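Local coordinates for chorismate mutase (Burkholderia thailandensis, PDB 6CNZ), which probably catalyses the rearrangement of chorismate to prephenate, a step toward phenylalanine and tyrosine, as an all-helical type II chorismate mutase, at residues A[19-24]-A[147-152]; A[28-33]-A[109-114]; A[56-61]-A[117-122]; A[72-77]-A[167-172]. All blocks are in the same frame, centred on the assembly; numbering follows the deposited sequence.

Contact 1: residues A[19-24]-A[147-152]. With NO3 (nitrate ion), chain G.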
loop_
_atom_site.group_PDB
_atom_site.type_symbol
_atom_site.label_atom_id
_atom_site.label_comp_id
_atom_site.label_asym_id
_atom_site.label_seq_id
_atom_site.Cartn_x
_atom_site.Cartn_y
_atom_site.Cartn_z
ATOM N N ASN A 19 11.028 0.688 -2.981
ATOM C CA ASN A 19 10.240 0.875 -1.766
ATOM C C ASN A 19 9.613 2.258 -1.729
ATOM O O ASN A 19 8.452 2.411 -1.321
ATOM C CB ASN A 19 11.118 0.640 -0.544
ATOM C CG ASN A 19 11.139 -0.822 -0.120
ATOM O OD1 ASN A 19 10.224 -1.579 -0.437
ATOM N ND2 ASN A 19 12.158 -1.211 0.627
ATOM N N LEU A 20 10.354 3.268 -2.193
ATOM C CA LEU A 20 9.831 4.632 -2.242
ATOM C C LEU A 20 8.606 4.724 -3.152
ATOM O O LEU A 20 7.588 5.324 -2.786
ATOM C CB LEU A 20 10.930 5.594 -2.723
ATOM C CG LEU A 20 10.589 7.081 -2.643
ATOM C CD1 LEU A 20 10.319 7.466 -1.186
ATOM C CD2 LEU A 20 11.696 7.941 -3.224
ATOM N N VAL A 21 8.698 4.150 -4.356
ATOM C CA VAL A 21 7.559 4.122 -5.278
ATOM C C VAL A 21 6.348 3.457 -4.624
ATOM O O VAL A 21 5.231 3.983 -4.652
ATOM C CB VAL A 21 7.964 3.406 -6.585
ATOM C CG1 VAL A 21 6.760 3.223 -7.533
ATOM C CG2 VAL A 21 9.072 4.166 -7.274
ATOM N N ALA A 22 6.553 2.282 -4.031
ATOM C CA ALA A 22 5.434 1.547 -3.443
ATOM C C ALA A 22 4.744 2.361 -2.362
ATOM O O ALA A 22 3.509 2.413 -2.303
ATOM C CB ALA A 22 5.921 0.216 -2.870
ATOM N N LEU A 23 5.524 3.036 -1.517
ATOM C CA LEU A 23 4.909 3.791 -0.431
ATOM C C LEU A 23 4.227 5.046 -0.955
ATOM O O LEU A 23 3.138 5.412 -0.476
ATOM C CB LEU A 23 5.952 4.124 0.638
ATOM C CG LEU A 23 6.417 2.911 1.470
ATOM C CD1 LEU A 23 7.737 3.223 2.176
ATOM C CD2 LEU A 23 5.331 2.428 2.474
ATOM N N ALA A 24 4.836 5.711 -1.951
ATOM C CA ALA A 24 4.202 6.886 -2.538
ATOM C C ALA A 24 2.879 6.510 -3.173
ATOM O O ALA A 24 1.897 7.252 -3.078
ATOM C CB ALA A 24 5.115 7.541 -3.581
ATOM N N ALA A 147 7.480 2.575 -13.864
ATOM C CA ALA A 147 6.834 1.764 -14.890
ATOM C C ALA A 147 6.619 0.333 -14.411
ATOM O O ALA A 147 5.575 -0.262 -14.682
ATOM C CB ALA A 147 7.667 1.769 -16.168
ATOM N N ASN A 148 7.618 -0.257 -13.747
ATOM C CA ASN A 148 7.432 -1.597 -13.203
ATOM C C ASN A 148 6.208 -1.633 -12.297
ATOM O O ASN A 148 5.358 -2.525 -12.405
ATOM C CB ASN A 148 8.673 -2.034 -12.421
ATOM C CG ASN A 148 9.806 -2.517 -13.323
ATOM O OD1 ASN A 148 9.584 -2.861 -14.491
ATOM N ND2 ASN A 148 11.031 -2.554 -12.780
ATOM N N TRP A 149 6.101 -0.648 -11.403
ATOM C CA TRP A 149 5.006 -0.634 -10.444
ATOM C C TRP A 149 3.676 -0.407 -11.140
ATOM O O TRP A 149 2.679 -1.052 -10.804
ATOM C CB TRP A 149 5.257 0.448 -9.394
ATOM C CG TRP A 149 4.166 0.591 -8.414
ATOM C CD1 TRP A 149 3.150 1.499 -8.453
ATOM C CD2 TRP A 149 3.963 -0.192 -7.230
ATOM N NE1 TRP A 149 2.333 1.334 -7.371
ATOM C CE2 TRP A 149 2.812 0.311 -6.595
ATOM C CE3 TRP A 149 4.646 -1.263 -6.643
ATOM C CZ2 TRP A 149 2.319 -0.224 -5.399
ATOM C CZ3 TRP A 149 4.161 -1.793 -5.447
ATOM C CH2 TRP A 149 3.009 -1.267 -4.838
ATOM N N LYS A 150 3.640 0.499 -12.124
ATOM C CA LYS A 150 2.376 0.767 -12.796
ATOM C C LYS A 150 1.868 -0.472 -13.500
ATOM O O LYS A 150 0.650 -0.708 -13.558
ATOM C CB LYS A 150 2.525 1.916 -13.796
ATOM C CG LYS A 150 2.528 3.312 -13.162
ATOM C CD LYS A 150 2.869 4.343 -14.257
ATOM C CE LYS A 150 2.755 5.786 -13.784
ATOM N NZ LYS A 150 3.310 6.707 -14.834
ATOM N N THR A 151 2.778 -1.290 -14.020
ATOM C CA THR A 151 2.316 -2.479 -14.722
ATOM C C THR A 151 1.798 -3.537 -13.761
ATOM O O THR A 151 1.024 -4.392 -14.182
ATOM C CB THR A 151 3.429 -3.057 -15.596
ATOM O OG1 THR A 151 4.524 -3.456 -14.763
ATOM C CG2 THR A 151 3.915 -2.011 -16.599
ATOM N N LEU A 152 2.197 -3.484 -12.482
ATOM C CA LEU A 152 1.679 -4.399 -11.463
ATOM C C LEU A 152 0.295 -3.985 -10.992
ATOM O O LEU A 152 -0.631 -4.801 -10.954
ATOM C CB LEU A 152 2.608 -4.429 -10.246
ATOM C CG LEU A 152 3.935 -5.147 -10.348
ATOM C CD1 LEU A 152 4.666 -5.026 -9.040
ATOM C CD2 LEU A 152 3.694 -6.615 -10.722
HETATM N N NO3 G . -0.232 4.270 -8.703
HETATM O O1 NO3 G . -0.351 4.823 -7.567
HETATM O O2 NO3 G . -0.873 4.720 -9.704
HETATM O O3 NO3 G . 0.522 3.261 -8.836
#
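A buried helix-helix packing, centred on a CH-pi contact, joins Ala22 of helix 15-29 to the indole of Trp149 on helix 138-153. Ala22 CA stands 4.0 Å from the centroid of the Trp149 six-membered ring, and the line between them leaves the ring normal by only 10°, so the alanine sits over the face. The same face carries Ala22 CB, 3.7 Å from Trp149 CZ3, at the end of the indole far from its N-H. With CG anti to the backbone N (chi1 177°), the tryptophan sends its ring across to this helix. Val21 takes the root of that side chain: its CG1 lies 3.7 Å from Trp149 CB and 3.8 Å from Trp149 CG, the valine and the tryptophan passing alongside with opposite headings. In the all-helical chorismate mutase fold, the contact fastens the N-terminal helix to the penultimate one; the dimer partner is close as well, since Asn19 of the second subunit packs on Trp149. At the ring edge and near its plane, O3 of a nitrate ion, probably picked up during crystallisation, is 3.0 Å from Trp149 NE1. The N-H...O angle of 121° makes this a weak hydrogen bond. Ser25 OG is a second weak partner of that N-H and also binds the nitrate, as does Gln159 NE2.

Contact 2: residues A[28-33]-A[109-114]; sequences LALAEP and TSTRPQ. With NO3 (nitrate ion), chain H.
Leu30 and Gln114 both carry CG anti to their carbonyl carbon (chi1 -66° and -64°), and the two side chains meet at a slant. Within the helix bundle they join the break between helices 15-29 and 31-41 to helix 107-129. The two leucine methyls divide the glutamine between them: Leu30 CD1 lies 3.6 Å from Gln114 CB, while Leu30 CD2 is 3.5 Å from Gln114 OE1 and also touches the amide carbon. Both branches of Thr111 reach Pro33, and the methyl also meets Leu30: Thr111 CG2 is 3.9 Å from Leu30 O, and Thr111 OG1 is 3.7 Å from Pro33 CB. That hydroxyl donates to a water at 2.7 Å from Thr111 OG1, which in turn donates to Pro33 O, giving the two helices a single-water bridge. Arg112, which takes no part in the packing, uses NE and NH2 together to hold O3 of a second nitrate ion, near the plane of the guanidinium. Helix 107-129 has a pi-type turn at 109-111 and a kink where Pro113 N makes no bond to the preceding turn. Here the amide that supports Leu30 is itself fixed: Gln114 NE2 donates almost straight (172°) to Ser110 O at 2.9 Å, approaching from above the carbonyl plane.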
loop_
_atom_site.group_PDB
_atom_site.type_symbol
_atom_site.label_atom_id
_atom_site.label_comp_id
_atom_site.label_asym_id
_atom_site.label_seq_id
_atom_site.Cartn_x
_atom_site.Cartn_y
_atom_site.Cartn_z
ATOM N N LEU A 28 -0.861 7.755 -2.107
ATOM C CA LEU A 28 -1.733 8.338 -3.121
ATOM C C LEU A 28 -3.070 7.616 -3.203
ATOM O O LEU A 28 -4.087 8.237 -3.513
ATOM C CB LEU A 28 -1.028 8.308 -4.481
ATOM C CG LEU A 28 -1.673 9.045 -5.643
ATOM C CD1 LEU A 28 -2.011 10.500 -5.240
ATOM C CD2 LEU A 28 -0.763 8.992 -6.899
ATOM N N ALA A 29 -3.097 6.308 -2.940
ATOM C CA ALA A 29 -4.348 5.580 -3.027
ATOM C C ALA A 29 -5.342 6.006 -1.949
ATOM O O ALA A 29 -6.548 5.811 -2.124
ATOM C CB ALA A 29 -4.096 4.072 -2.932
ATOM N N LEU A 30 -4.864 6.556 -0.838
ATOM C CA LEU A 30 -5.759 7.060 0.193
ATOM C C LEU A 30 -6.412 8.383 -0.206
ATOM O O LEU A 30 -7.263 8.883 0.534
ATOM C CB LEU A 30 -4.995 7.201 1.513
ATOM C CG LEU A 30 -4.501 5.907 2.170
ATOM C CD1 LEU A 30 -3.418 6.197 3.206
ATOM C CD2 LEU A 30 -5.661 5.177 2.832
ATOM N N ALA A 31 -6.052 8.951 -1.364
ATOM C CA ALA A 31 -6.726 10.162 -1.825
ATOM C C ALA A 31 -8.163 9.881 -2.252
ATOM O O ALA A 31 -9.019 10.770 -2.160
ATOM C CB ALA A 31 -5.932 10.820 -2.968
ATOM N N GLU A 32 -8.455 8.662 -2.707
ATOM C CA GLU A 32 -9.836 8.329 -3.043
ATOM C C GLU A 32 -10.743 8.424 -1.821
ATOM O O GLU A 32 -11.761 9.132 -1.891
ATOM C CB GLU A 32 -9.895 6.939 -3.714
ATOM C CG GLU A 32 -11.247 6.591 -4.396
ATOM C CD GLU A 32 -12.389 6.255 -3.427
ATOM O OE1 GLU A 32 -12.135 5.829 -2.276
ATOM O OE2 GLU A 32 -13.562 6.406 -3.825
ATOM N N PRO A 33 -10.458 7.763 -0.687
ATOM C CA PRO A 33 -11.345 7.949 0.473
ATOM C C PRO A 33 -11.316 9.361 1.051
ATOM O O PRO A 33 -12.327 9.802 1.608
ATOM C CB PRO A 33 -10.851 6.901 1.486
ATOM C CG PRO A 33 -9.489 6.516 1.060
ATOM C CD PRO A 33 -9.517 6.642 -0.462
ATOM N N THR A 109 -10.851 8.935 11.851
ATOM C CA THR A 109 -10.480 7.713 12.552
ATOM C C THR A 109 -10.053 6.595 11.615
ATOM O O THR A 109 -9.434 5.626 12.072
ATOM C CB THR A 109 -11.633 7.210 13.446
ATOM O OG1 THR A 109 -12.757 6.823 12.642
ATOM C CG2 THR A 109 -12.072 8.291 14.441
ATOM N N SER A 110 -10.352 6.696 10.324
ATOM C CA SER A 110 -9.939 5.658 9.391
ATOM C C SER A 110 -8.867 6.149 8.424
ATOM O O SER A 110 -7.771 5.577 8.362
ATOM C CB SER A 110 -11.163 5.116 8.635
ATOM O OG SER A 110 -10.801 4.091 7.717
ATOM N N THR A 111 -9.134 7.209 7.661
ATOM C CA THR A 111 -8.200 7.542 6.590
ATOM C C THR A 111 -6.960 8.278 7.114
ATOM O O THR A 111 -5.821 7.904 6.801
ATOM C CB THR A 111 -8.920 8.354 5.513
ATOM O OG1 THR A 111 -10.054 7.612 5.028
ATOM C CG2 THR A 111 -7.980 8.631 4.357
ATOM N N ARG A 112 -7.148 9.315 7.923
ATOM C CA ARG A 112 -5.997 10.108 8.353
ATOM C C ARG A 112 -4.959 9.343 9.180
ATOM O O ARG A 112 -3.763 9.653 9.038
ATOM C CB ARG A 112 -6.481 11.343 9.121
ATOM C CG ARG A 112 -5.362 12.291 9.498
ATOM C CD ARG A 112 -5.920 13.636 9.906
ATOM N NE ARG A 112 -6.542 14.341 8.785
ATOM C CZ ARG A 112 -7.650 15.073 8.887
ATOM N NH1 ARG A 112 -8.281 15.189 10.060
ATOM N NH2 ARG A 112 -8.134 15.687 7.814
ATOM N N PRO A 113 -5.308 8.380 10.042
ATOM C CA PRO A 113 -4.242 7.594 10.688
ATOM C C PRO A 113 -3.369 6.843 9.696
ATOM O O PRO A 113 -2.164 6.697 9.929
ATOM C CB PRO A 113 -5.017 6.637 11.600
ATOM C CG PRO A 113 -6.291 7.336 11.880
ATOM C CD PRO A 113 -6.631 8.047 10.598
ATOM N N GLN A 114 -3.943 6.357 8.595
ATOM C CA GLN A 114 -3.135 5.684 7.584
ATOM C C GLN A 114 -2.203 6.674 6.889
ATOM O O GLN A 114 -1.034 6.367 6.613
ATOM C CB GLN A 114 -4.050 4.999 6.563
ATOM C CG GLN A 114 -4.939 3.873 7.115
ATOM C CD GLN A 114 -5.916 3.342 6.058
ATOM O OE1 GLN A 114 -5.544 2.539 5.203
ATOM N NE2 GLN A 114 -7.162 3.806 6.108
HETATM N N NO3 H . -6.410 15.279 4.722
HETATM O O1 NO3 H . -7.373 16.094 4.599
HETATM O O2 NO3 H . -5.751 14.931 3.690
HETATM O O3 NO3 H . -6.099 14.829 5.867
HETATM O O HOH W 1 -12.068 9.323 4.496
#

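Contact 3: residues A[56-61]-A[117-122]; sequences TDVEKR and RLTQSL
Arg61 reaches across from helix 48-64 to Thr119 and Gln120 of helix 107-129. Its CG lies anti to the carbonyl carbon (chi1 -72°) and the chain is extended from CG to NE, which lets the guanidinium span the gap to helix 107-129 while still within reach of Asp57. Along the way Arg61 CD comes to 4.0 Å from Thr119 CG2, the two side chains roughly perpendicular. Thr119 places that methyl anti to its backbone N, which turns it into the interface; Val58 CG2 meets the same methyl at 4.2 Å. Gln120 follows another path. Its CB does not point at the other helix, but a bend at chi2 brings the amide end round, and Gln120 OE1 comes within 3.0 Å of Arg61 NH1, with guanidinium and amide planes 37° apart.

The two helices of the bundle run in the same general direction: the short segments make a 39° angle, with axes 10.8 Å apart at closest approach. Across this spacing Arg61 and Gln120 meet at the more exposed side, and the buried Val58 and Thr119 touch on the inner one; Val58 also packs on Phe76 of helix 69-96. Rotation of the guanidinium is probably restrained from its own helix, one turn back, because Arg61 NE forms a salt bridge with Asp57 OD2 at 2.9 Å. The other end of the glutamine amide has a weak bond, from Gln120 NE2 to Asn65 OD1, and Asn65 ND2 donates to the carbonyl of Arg61.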
loop_
_atom_site.group_PDB
_atom_site.type_symbol
_atom_site.label_atom_id
_atom_site.label_comp_id
_atom_site.label_asym_id
_atom_site.label_seq_id
_atom_site.Cartn_x
_atom_site.Cartn_y
_atom_site.Cartn_z
ATOM N N THR A 56 5.583 21.459 8.037
ATOM C CA THR A 56 6.389 21.800 9.206
ATOM C C THR A 56 6.847 20.535 9.918
ATOM O O THR A 56 8.035 20.369 10.217
ATOM C CB THR A 56 5.594 22.712 10.149
ATOM O OG1 THR A 56 5.478 24.018 9.567
ATOM C CG2 THR A 56 6.272 22.825 11.514
ATOM N N ASP A 57 5.918 19.608 10.155
ATOM C CA ASP A 57 6.280 18.341 10.780
ATOM C C ASP A 57 7.294 17.571 9.933
ATOM O O ASP A 57 8.223 16.956 10.471
ATOM C CB ASP A 57 5.023 17.500 11.011
ATOM C CG ASP A 57 5.284 16.295 11.892
ATOM O OD1 ASP A 57 5.815 16.483 13.004
ATOM O OD2 ASP A 57 4.944 15.163 11.491
ATOM N N VAL A 58 7.128 17.585 8.610
ATOM C CA VAL A 58 8.065 16.865 7.742
ATOM C C VAL A 58 9.472 17.417 7.900
ATOM O O VAL A 58 10.453 16.662 7.917
ATOM C CB VAL A 58 7.596 16.928 6.277
ATOM C CG1 VAL A 58 8.778 16.703 5.311
ATOM C CG2 VAL A 58 6.472 15.910 6.047
ATOM N N GLU A 59 9.598 18.740 8.018
ATOM C CA GLU A 59 10.927 19.318 8.155
ATOM C C GLU A 59 11.576 18.878 9.460
ATOM O O GLU A 59 12.767 18.549 9.484
ATOM C CB GLU A 59 10.859 20.843 8.057
ATOM C CG GLU A 59 10.753 21.358 6.618
ATOM C CD GLU A 59 11.131 22.825 6.496
ATOM O OE1 GLU A 59 10.281 23.632 6.060
ATOM O OE2 GLU A 59 12.281 23.169 6.847
ATOM N N LYS A 60 10.793 18.820 10.545
ATOM C CA LYS A 60 11.340 18.400 11.833
ATOM C C LYS A 60 11.691 16.911 11.836
ATOM O O LYS A 60 12.730 16.518 12.377
ATOM C CB LYS A 60 10.360 18.741 12.961
ATOM N N ARG A 61 10.857 16.065 11.231
ATOM C CA ARG A 61 11.187 14.639 11.174
ATOM C C ARG A 61 12.392 14.367 10.274
ATOM O O ARG A 61 13.201 13.477 10.571
ATOM C CB ARG A 61 9.986 13.836 10.694
ATOM C CG ARG A 61 8.869 13.725 11.701
ATOM C CD ARG A 61 7.602 13.207 11.050
ATOM N NE ARG A 61 6.605 12.867 12.059
ATOM C CZ ARG A 61 6.114 11.648 12.258
ATOM N NH1 ARG A 61 6.499 10.638 11.493
ATOM N NH2 ARG A 61 5.220 11.448 13.216
ATOM N N ARG A 117 0.781 7.475 9.425
ATOM C CA ARG A 117 1.825 6.449 9.421
ATOM C C ARG A 117 2.728 6.567 8.194
ATOM O O ARG A 117 3.935 6.330 8.279
ATOM C CB ARG A 117 1.216 5.049 9.458
ATOM C CG ARG A 117 0.547 4.652 10.754
ATOM C CD ARG A 117 0.351 3.148 10.770
ATOM N NE ARG A 117 1.645 2.473 10.714
ATOM C CZ ARG A 117 2.171 1.772 11.714
ATOM N NH1 ARG A 117 1.505 1.618 12.854
ATOM N NH2 ARG A 117 3.363 1.213 11.564
ATOM N N LEU A 118 2.161 6.895 7.033
ATOM C CA LEU A 118 2.984 6.908 5.827
ATOM C C LEU A 118 3.996 8.051 5.842
ATOM O O LEU A 118 5.051 7.951 5.200
ATOM C CB LEU A 118 2.099 6.968 4.584
ATOM C CG LEU A 118 1.514 5.582 4.275
ATOM C CD1 LEU A 118 0.324 5.674 3.339
ATOM C CD2 LEU A 118 2.558 4.647 3.714
ATOM N N THR A 119 3.711 9.131 6.578
ATOM C CA THR A 119 4.690 10.201 6.720
ATOM C C THR A 119 6.033 9.655 7.185
ATOM O O THR A 119 7.061 9.868 6.534
ATOM C CB THR A 119 4.177 11.266 7.687
ATOM O OG1 THR A 119 2.996 11.868 7.143
ATOM C CG2 THR A 119 5.238 12.335 7.890
ATOM N N GLN A 120 6.036 8.902 8.286
ATOM C CA GLN A 120 7.294 8.363 8.796
ATOM C C GLN A 120 7.911 7.338 7.847
ATOM O O GLN A 120 9.138 7.289 7.706
ATOM C CB GLN A 120 7.097 7.740 10.179
ATOM C CG GLN A 120 8.423 7.285 10.831
ATOM C CD GLN A 120 9.537 8.354 10.792
ATOM O OE1 GLN A 120 9.298 9.543 11.037
ATOM N NE2 GLN A 120 10.758 7.924 10.484
ATOM N N SER A 121 7.093 6.477 7.229
ATOM C CA SER A 121 7.649 5.487 6.299
ATOM C C SER A 121 8.258 6.168 5.079
ATOM O O SER A 121 9.336 5.780 4.613
ATOM C CB SER A 121 6.570 4.496 5.853
ATOM O OG SER A 121 5.889 3.948 6.960
ATOM N N LEU A 122 7.579 7.184 4.554
ATOM C CA LEU A 122 8.102 7.921 3.411
ATOM C C LEU A 122 9.382 8.657 3.761
ATOM O O LEU A 122 10.325 8.685 2.958
ATOM C CB LEU A 122 7.050 8.898 2.905
ATOM C CG LEU A 122 5.974 8.191 2.083
ATOM C CD1 LEU A 122 4.879 9.171 1.685
ATOM C CD2 LEU A 122 6.609 7.568 0.841
#

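Contact 4: residues A[72-77]-A[167-172]; sequences ARTFFD and LSHVCA
Phe75, His169 and Thr74 bury the most surface where helix 69-96 meets the loop after helix 157-166. The phenyl ring of Phe75 is thrown toward the loop by CG standing anti to the backbone N (chi1 178°), and one side of its rim does the touching. Phe75 CE1 lies 3.8 Å from Val170 CG2, which comes in obliquely, and Phe75 CD1 is 3.9 Å from that same methyl. Leu167 CD2 meets Phe75 CE1 at 4.1 Å, here at the ring edge and near its plane. Although the CB of Leu167 heads away from the helix, its branched end doubles back to make this touch. Leu167 and Val170 both lie alongside the phenylalanine with the same heading.

Nearer the surface, Thr74 lies athwart His169: Thr74 CG2 is 3.8 Å from His169 CB and 3.9 Å from His169 CG, so the methyl meets the root of the imidazole side chain. The polar ends are engaged elsewhere, Thr74 OG1 hydrogen-bonded to Ala70 O and His169 ND1 to Asp78 OD2. Tyr71 OH is hydrogen-bonded to Val170 O. A type I beta turn from Leu167 to Val170 sets Leu167, His169 and Val170 against the helix, and Cys171 then forms a disulfide with Cys138 of helix 138-153, which ties the C-terminal tail down in a way that resembles the exported type II chorismate mutase of Mycobacterium tuberculosis.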
loop_
_atom_site.group_PDB
_atom_site.type_symbol
_atom_site.label_atom_id
_atom_site.label_comp_id
_atom_site.label_asym_id
_atom_site.label_seq_id
_atom_site.Cartn_x
_atom_site.Cartn_y
_atom_site.Cartn_z
ATOM N N ALA A 72 13.183 16.877 1.837
ATOM C CA ALA A 72 11.975 16.225 2.330
ATOM C C ALA A 72 10.755 17.118 2.147
ATOM O O ALA A 72 9.691 16.636 1.750
ATOM C CB ALA A 72 12.144 15.840 3.794
ATOM N N ARG A 73 10.894 18.421 2.407
ATOM C CA ARG A 73 9.754 19.325 2.264
ATOM C C ARG A 73 9.254 19.343 0.826
ATOM O O ARG A 73 8.056 19.159 0.566
ATOM C CB ARG A 73 10.125 20.743 2.712
ATOM C CG ARG A 73 8.953 21.720 2.614
ATOM C CD ARG A 73 9.370 23.191 2.747
ATOM N NE ARG A 73 8.175 24.030 2.832
ATOM C CZ ARG A 73 7.552 24.333 3.970
ATOM N NH1 ARG A 73 8.024 23.887 5.127
ATOM N NH2 ARG A 73 6.464 25.090 3.957
ATOM N N THR A 74 10.167 19.544 -0.123
ATOM C CA THR A 74 9.792 19.517 -1.531
ATOM C C THR A 74 9.106 18.207 -1.898
ATOM O O THR A 74 8.075 18.211 -2.578
ATOM C CB THR A 74 11.030 19.723 -2.402
ATOM O OG1 THR A 74 11.530 21.037 -2.187
ATOM C CG2 THR A 74 10.677 19.563 -3.877
ATOM N N PHE A 75 9.663 17.077 -1.446
ATOM C CA PHE A 75 9.041 15.787 -1.721
ATOM C C PHE A 75 7.615 15.745 -1.190
ATOM O O PHE A 75 6.722 15.182 -1.838
ATOM C CB PHE A 75 9.874 14.658 -1.120
ATOM C CG PHE A 75 9.284 13.275 -1.323
ATOM C CD1 PHE A 75 9.394 12.630 -2.548
ATOM C CD2 PHE A 75 8.643 12.621 -0.283
ATOM C CE1 PHE A 75 8.869 11.360 -2.741
ATOM C CE2 PHE A 75 8.114 11.343 -0.459
ATOM C CZ PHE A 75 8.228 10.708 -1.694
ATOM N N PHE A 76 7.367 16.357 -0.029
ATOM C CA PHE A 76 6.005 16.313 0.490
ATOM C C PHE A 76 5.125 17.387 -0.135
ATOM O O PHE A 76 3.918 17.159 -0.286
ATOM C CB PHE A 76 6.000 16.371 2.025
ATOM C CG PHE A 76 6.116 15.003 2.664
ATOM C CD1 PHE A 76 7.357 14.388 2.818
ATOM C CD2 PHE A 76 4.985 14.311 3.069
ATOM C CE1 PHE A 76 7.466 13.121 3.388
ATOM C CE2 PHE A 76 5.090 13.038 3.642
ATOM C CZ PHE A 76 6.336 12.446 3.800
ATOM N N ASP A 77 5.700 18.514 -0.574
ATOM C CA ASP A 77 4.972 19.388 -1.497
ATOM C C ASP A 77 4.385 18.590 -2.655
ATOM O O ASP A 77 3.210 18.760 -3.008
ATOM C CB ASP A 77 5.883 20.485 -2.052
ATOM C CG ASP A 77 6.056 21.655 -1.099
ATOM O OD1 ASP A 77 5.210 21.839 -0.190
ATOM O OD2 ASP A 77 7.048 22.404 -1.266
ATOM N N LEU A 167 6.472 11.837 -7.597
ATOM C CA LEU A 167 7.870 11.428 -7.631
ATOM C C LEU A 167 8.715 12.351 -8.506
ATOM O O LEU A 167 9.784 11.955 -8.971
ATOM C CB LEU A 167 7.964 9.980 -8.102
ATOM C CG LEU A 167 7.163 9.035 -7.178
ATOM C CD1 LEU A 167 6.938 7.654 -7.789
ATOM C CD2 LEU A 167 7.865 8.925 -5.825
ATOM N N SER A 168 8.266 13.586 -8.719
ATOM C CA SER A 168 8.878 14.432 -9.735
ATOM C C SER A 168 10.082 15.227 -9.231
ATOM O O SER A 168 10.761 15.861 -10.045
ATOM C CB SER A 168 7.825 15.376 -10.344
ATOM O OG SER A 168 7.390 16.374 -9.425
ATOM N N HIS A 169 10.400 15.185 -7.931
ATOM C CA HIS A 169 11.632 15.804 -7.437
ATOM C C HIS A 169 12.447 14.841 -6.582
ATOM O O HIS A 169 13.195 15.269 -5.694
ATOM C CB HIS A 169 11.345 17.084 -6.658
ATOM C CG HIS A 169 10.630 18.119 -7.460
ATOM N ND1 HIS A 169 9.258 18.150 -7.575
ATOM C CD2 HIS A 169 11.096 19.140 -8.219
ATOM C CE1 HIS A 169 8.905 19.157 -8.356
ATOM N NE2 HIS A 169 10.004 19.773 -8.761
ATOM N N VAL A 170 12.345 13.542 -6.861
ATOM C CA VAL A 170 13.192 12.575 -6.180
ATOM C C VAL A 170 14.628 12.685 -6.674
ATOM O O VAL A 170 15.582 12.638 -5.881
ATOM C CB VAL A 170 12.622 11.151 -6.363
ATOM C CG1 VAL A 170 13.629 10.099 -5.928
ATOM C CG2 VAL A 170 11.336 10.999 -5.563
ATOM N N CYS A 171 14.811 12.837 -7.982
ATOM C CA CYS A 171 16.135 12.993 -8.567
ATOM C C CYS A 171 16.366 14.457 -8.898
ATOM O O CYS A 171 15.445 15.163 -9.315
ATOM C CB CYS A 171 16.312 12.164 -9.838
ATOM S SG CYS A 171 15.993 10.398 -9.701
ATOM N N ALA A 172 17.605 14.900 -8.708
ATOM C CA ALA A 172 17.956 16.283 -8.990
ATOM C C ALA A 172 17.573 16.676 -10.412
ATOM O O ALA A 172 16.925 17.704 -10.628
ATOM C CB ALA A 172 19.448 16.492 -8.748
#

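Contacts 1 and 2 share helix 15-29 and lie 18 Å apart between centres. Contacts 2 and 3, with centres 16 Å apart, share helix 107-129. Contact 4, on helix 69-96 and the C-terminal loop, is 13 Å from contact 3 and across the chain's centre from contact 2, at 21 Å. Their first segments follow in numerical order, but the partners at 109-114, 117-122, 147-152 and 167-172 come in the order 2, 3, 1, 4, so several loops cross. Leu20 on Phe75, Leu23 on Leu122, Leu30 on Leu118 and the Glu59–Arg73 salt bridge join the four contacts into one largely helical core. Contacts 1, 2 and 3 also touch the second subunit, whereas contact 4 does not.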